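Local atomic coordinates of cytochrome CH (Methylobacterium extorquens, PDB entry 1QN2), a protein that probably carries electrons through its covalently bound heme c, as expected of a soluble class I cytochrome c related to cytochrome c2. Residues A[48-51]-A[52-55]. Sequence-based numbering, arbitrary orientation.
With HEC (heme c), chain D.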
ATOM      1  N   ASP A  48      11.813  -1.931 -10.524  1.00 20.53           N
ATOM      2  CA  ASP A  48      11.372  -2.629 -11.747  1.00 18.24           C
ATOM      3  C   ASP A  48      10.352  -3.708 -11.383  1.00 17.13           C
ATOM      4  O   ASP A  48       9.405  -3.984 -12.117  1.00 18.95           O
ATOM      5  CB  ASP A  48      12.586  -3.288 -12.416  1.00 25.90           C
ATOM      6  CG  ASP A  48      13.114  -2.457 -13.571  1.00 36.24           C
ATOM      7  OD1 ASP A  48      12.349  -2.209 -14.525  1.00100.51           O
ATOM      8  OD2 ASP A  48      14.294  -2.061 -13.515  1.00 52.19           O
ATOM      9  N   ALA A  49      10.581  -4.318 -10.223  1.00 15.79           N
ATOM     10  CA  ALA A  49       9.714  -5.381  -9.740  1.00 22.66           C
ATOM     11  C   ALA A  49       8.270  -4.951  -9.624  1.00 19.74           C
ATOM     12  O   ALA A  49       7.350  -5.611 -10.126  1.00 21.71           O
ATOM     13  CB  ALA A  49      10.235  -5.955  -8.437  1.00 16.66           C
ATOM     14  N   LEU A  50       8.017  -3.827  -8.949  1.00 25.50           N
ATOM     15  CA  LEU A  50       6.609  -3.414  -8.830  1.00 14.61           C
ATOM     16  C   LEU A  50       6.038  -2.968 -10.150  1.00 12.32           C
ATOM     17  O   LEU A  50       4.923  -3.321 -10.559  1.00 19.50           O
ATOM     18  CB  LEU A  50       6.505  -2.277  -7.792  1.00 16.82           C
ATOM     19  CG  LEU A  50       5.042  -2.037  -7.357  1.00 20.84           C
ATOM     20  CD1 LEU A  50       4.443  -3.346  -6.846  1.00 15.24           C
ATOM     21  CD2 LEU A  50       5.023  -1.034  -6.193  1.00 19.66           C
ATOM     22  N   LYS A  51       6.785  -2.134 -10.878  1.00 17.37           N
ATOM     23  CA  LYS A  51       6.251  -1.672 -12.148  1.00 24.24           C
ATOM     24  C   LYS A  51       5.952  -2.766 -13.127  1.00 25.90           C
ATOM     25  O   LYS A  51       5.013  -2.656 -13.936  1.00 20.53           O
ATOM     26  CB  LYS A  51       7.038  -0.529 -12.720  1.00 33.64           C
ATOM     27  CG  LYS A  51       8.050  -0.763 -13.794  1.00 34.11           C
ATOM     28  CD  LYS A  51       8.633   0.568 -14.269  1.00 64.67           C
ATOM     29  CE  LYS A  51       9.009   1.422 -13.063  1.00 65.69           C
ATOM     30  NZ  LYS A  51       8.125   2.612 -12.928  1.00197.39           N
ATOM     31  N   LYS A  52       6.697  -3.870 -13.121  1.00 21.79           N
ATOM     32  CA  LYS A  52       6.427  -4.950 -14.069  1.00 27.48           C
ATOM     33  C   LYS A  52       5.495  -6.005 -13.495  1.00 41.93           C
ATOM     34  O   LYS A  52       5.142  -6.970 -14.191  1.00 25.11           O
ATOM     35  CB  LYS A  52       7.754  -5.611 -14.491  1.00 31.27           C
ATOM     36  CG  LYS A  52       8.771  -4.691 -15.110  1.00 28.82           C
ATOM     37  CD  LYS A  52       8.937  -4.865 -16.603  1.00 53.53           C
ATOM     38  CE  LYS A  52       9.860  -3.808 -17.203  1.00 30.64           C
ATOM     39  NZ  LYS A  52      11.283  -4.039 -16.829  1.00 48.95           N
ATOM     40  N   SER A  53       5.084  -5.852 -12.241  1.00 23.13           N
ATOM     41  CA  SER A  53       4.207  -6.806 -11.588  1.00 21.79           C
ATOM     42  C   SER A  53       2.890  -6.981 -12.335  1.00 20.77           C
ATOM     43  O   SER A  53       2.322  -8.066 -12.318  1.00 20.69           O
ATOM     44  CB  SER A  53       3.912  -6.349 -10.146  1.00 25.42           C
ATOM     45  OG  SER A  53       3.077  -5.187 -10.198  1.00 21.56           O
ATOM     46  N   GLY A  54       2.402  -5.923 -12.975  1.00 23.37           N
ATOM     47  CA  GLY A  54       1.141  -6.006 -13.693  1.00 31.98           C
ATOM     48  C   GLY A  54      -0.043  -6.111 -12.751  1.00 34.19           C
ATOM     49  O   GLY A  54      -1.166  -6.397 -13.166  1.00 32.37           O
ATOM     50  N   LEU A  55       0.176  -5.884 -11.458  1.00 23.77           N
ATOM     51  CA  LEU A  55      -0.883  -6.004 -10.473  1.00 24.63           C
ATOM     52  C   LEU A  55      -1.819  -4.789 -10.459  1.00 33.79           C
ATOM     53  O   LEU A  55      -1.475  -3.676 -10.840  1.00 25.19           O
ATOM     54  CB  LEU A  55      -0.252  -6.104  -9.058  1.00 18.32           C
ATOM     55  CG  LEU A  55       0.512  -7.364  -8.681  1.00 27.08           C
ATOM     56  CD1 LEU A  55       1.116  -7.254  -7.297  1.00 29.77           C
ATOM     57  CD2 LEU A  55      -0.299  -8.636  -8.815  1.00 25.03           C
TER
HETATM   58 FE   HEC D 101       4.652   1.424   1.245  1.00 21.56          FE
HETATM   59  CHA HEC D 101       4.787   1.200  -2.175  1.00 16.82           C
HETATM   60  CHB HEC D 101       1.250   0.898   1.143  1.00 17.05           C
HETATM   61  CHC HEC D 101       4.617   0.959   4.669  1.00 13.03           C
HETATM   62  CHD HEC D 101       7.844   2.490   1.374  1.00 15.16           C
HETATM   63  NA  HEC D 101       3.247   1.131  -0.263  1.00 17.53           N
HETATM   64  C1A HEC D 101       3.529   1.040  -1.609  1.00 16.82           C
HETATM   65  C2A HEC D 101       2.348   0.762  -2.235  1.00 16.34           C
HETATM   66  C3A HEC D 101       1.353   0.677  -1.312  1.00 17.77           C
HETATM   67  C4A HEC D 101       1.915   0.906  -0.074  1.00 19.90           C
HETATM   68  CMA HEC D 101      -0.079   0.377  -1.739  1.00 17.45           C
HETATM   69  CAA HEC D 101       2.146   0.582  -3.720  1.00 15.71           C
HETATM   70  CBA HEC D 101       1.763   1.930  -4.333  1.00 22.90           C
HETATM   71  CGA HEC D 101       1.736   1.953  -5.856  1.00 31.11           C
HETATM   72  O1A HEC D 101       1.662   0.901  -6.539  1.00 22.58           O
HETATM   73  O2A HEC D 101       1.368   3.028  -6.407  1.00 25.35           O
HETATM   74  NB  HEC D 101       3.188   1.052   2.674  1.00 17.45           N
HETATM   75  C1B HEC D 101       1.856   0.912   2.384  1.00 19.11           C
HETATM   76  C2B HEC D 101       1.192   0.916   3.589  1.00 15.00           C
HETATM   77  C3B HEC D 101       2.123   0.829   4.598  1.00 14.69           C
HETATM   78  C4B HEC D 101       3.379   0.986   4.022  1.00 14.45           C
HETATM   79  CMB HEC D 101      -0.293   0.799   3.890  1.00 21.24           C
HETATM   80  CAB HEC D 101       1.808   0.610   5.942  1.00 26.06           C
HETATM   81  CBB HEC D 101       1.299  -0.617   6.377  1.00 20.37           C
HETATM   82  NC  HEC D 101       6.025   1.646   2.773  1.00 18.79           N
HETATM   83  C1C HEC D 101       5.783   1.471   4.108  1.00 19.66           C
HETATM   84  C2C HEC D 101       6.915   1.908   4.759  1.00 19.74           C
HETATM   85  C3C HEC D 101       7.824   2.371   3.841  1.00 14.76           C
HETATM   86  C4C HEC D 101       7.268   2.176   2.594  1.00 16.74           C
HETATM   87  CMC HEC D 101       7.299   2.020   6.224  1.00 23.21           C
HETATM   88  CAC HEC D 101       9.080   2.913   4.131  1.00 24.32           C
HETATM   89  CBC HEC D 101      10.023   2.280   4.945  1.00 23.45           C
HETATM   90  ND  HEC D 101       6.084   1.802  -0.192  1.00 14.92           N
HETATM   91  C1D HEC D 101       7.346   2.181   0.125  1.00 14.21           C
HETATM   92  C2D HEC D 101       8.050   2.209  -1.062  1.00 19.34           C
HETATM   93  C3D HEC D 101       7.191   1.870  -2.056  1.00 13.98           C
HETATM   94  C4D HEC D 101       5.954   1.586  -1.532  1.00 18.95           C
HETATM   95  CMD HEC D 101       9.494   2.548  -1.383  1.00 15.55           C
HETATM   96  CAD HEC D 101       7.543   1.722  -3.524  1.00 20.84           C
HETATM   97  CBD HEC D 101       7.800   0.206  -3.630  1.00 18.16           C
HETATM   98  CGD HEC D 101       8.485  -0.192  -4.934  1.00 28.74           C
HETATM   99  O1D HEC D 101       8.852  -1.396  -5.033  1.00 23.29           O
HETATM  100  O2D HEC D 101       8.604   0.592  -5.900  1.00 18.95           O
HETATM  101  O   HOH W   1       2.260  -3.048 -12.908  1.00 42.01           O
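D48 and K52, four residues apart, are joined twice across the last turn of helix 48-53, a short surface helix of this cytochrome c fold that ends in an ST turn. In the backbone, K52 N donates to D48 O at 2.9 Å with an N-H...O angle of 148°, the i to i+4 spacing of an alpha helix. Their side chains run alongside each other, and K52 NZ makes a salt bridge with D48 OD1 at 3.1 Å, coming from above the carboxylate plane. K52 reaches it with CG anti to its carbonyl carbon and a chain bent at chi2 and chi4.

A49 turns its methyl away from 52-55 and packs on V73. L50 faces the heme instead: its CB lies 3.7 Å from propionate oxygen O1D, and its CD2 is 3.8 Å from the propionate carbon CGD, so L50 packs its aliphatic side chain against the heme propionates. L50 O accepts two bonds from S53. S53 OG donates to L50 O at 2.6 Å, in the carbonyl plane and on a lone pair; S53 N reaches the same L50 O at 3.0 Å, but from 68° out of that plane. An alanine at S53 would remove OG, and would probably leave L50 O without its hydroxyl donor and L55 N without the oxygen that closes the ST turn.

At K51 O a single water stands in for a direct bond to G54 N, donating to the carbonyl and accepting from the amide where G54 leaves helical geometry with positive phi. The ST turn closes the end, L55 N donating to S53 OG at 3.2 Å, nearly straight at 172°.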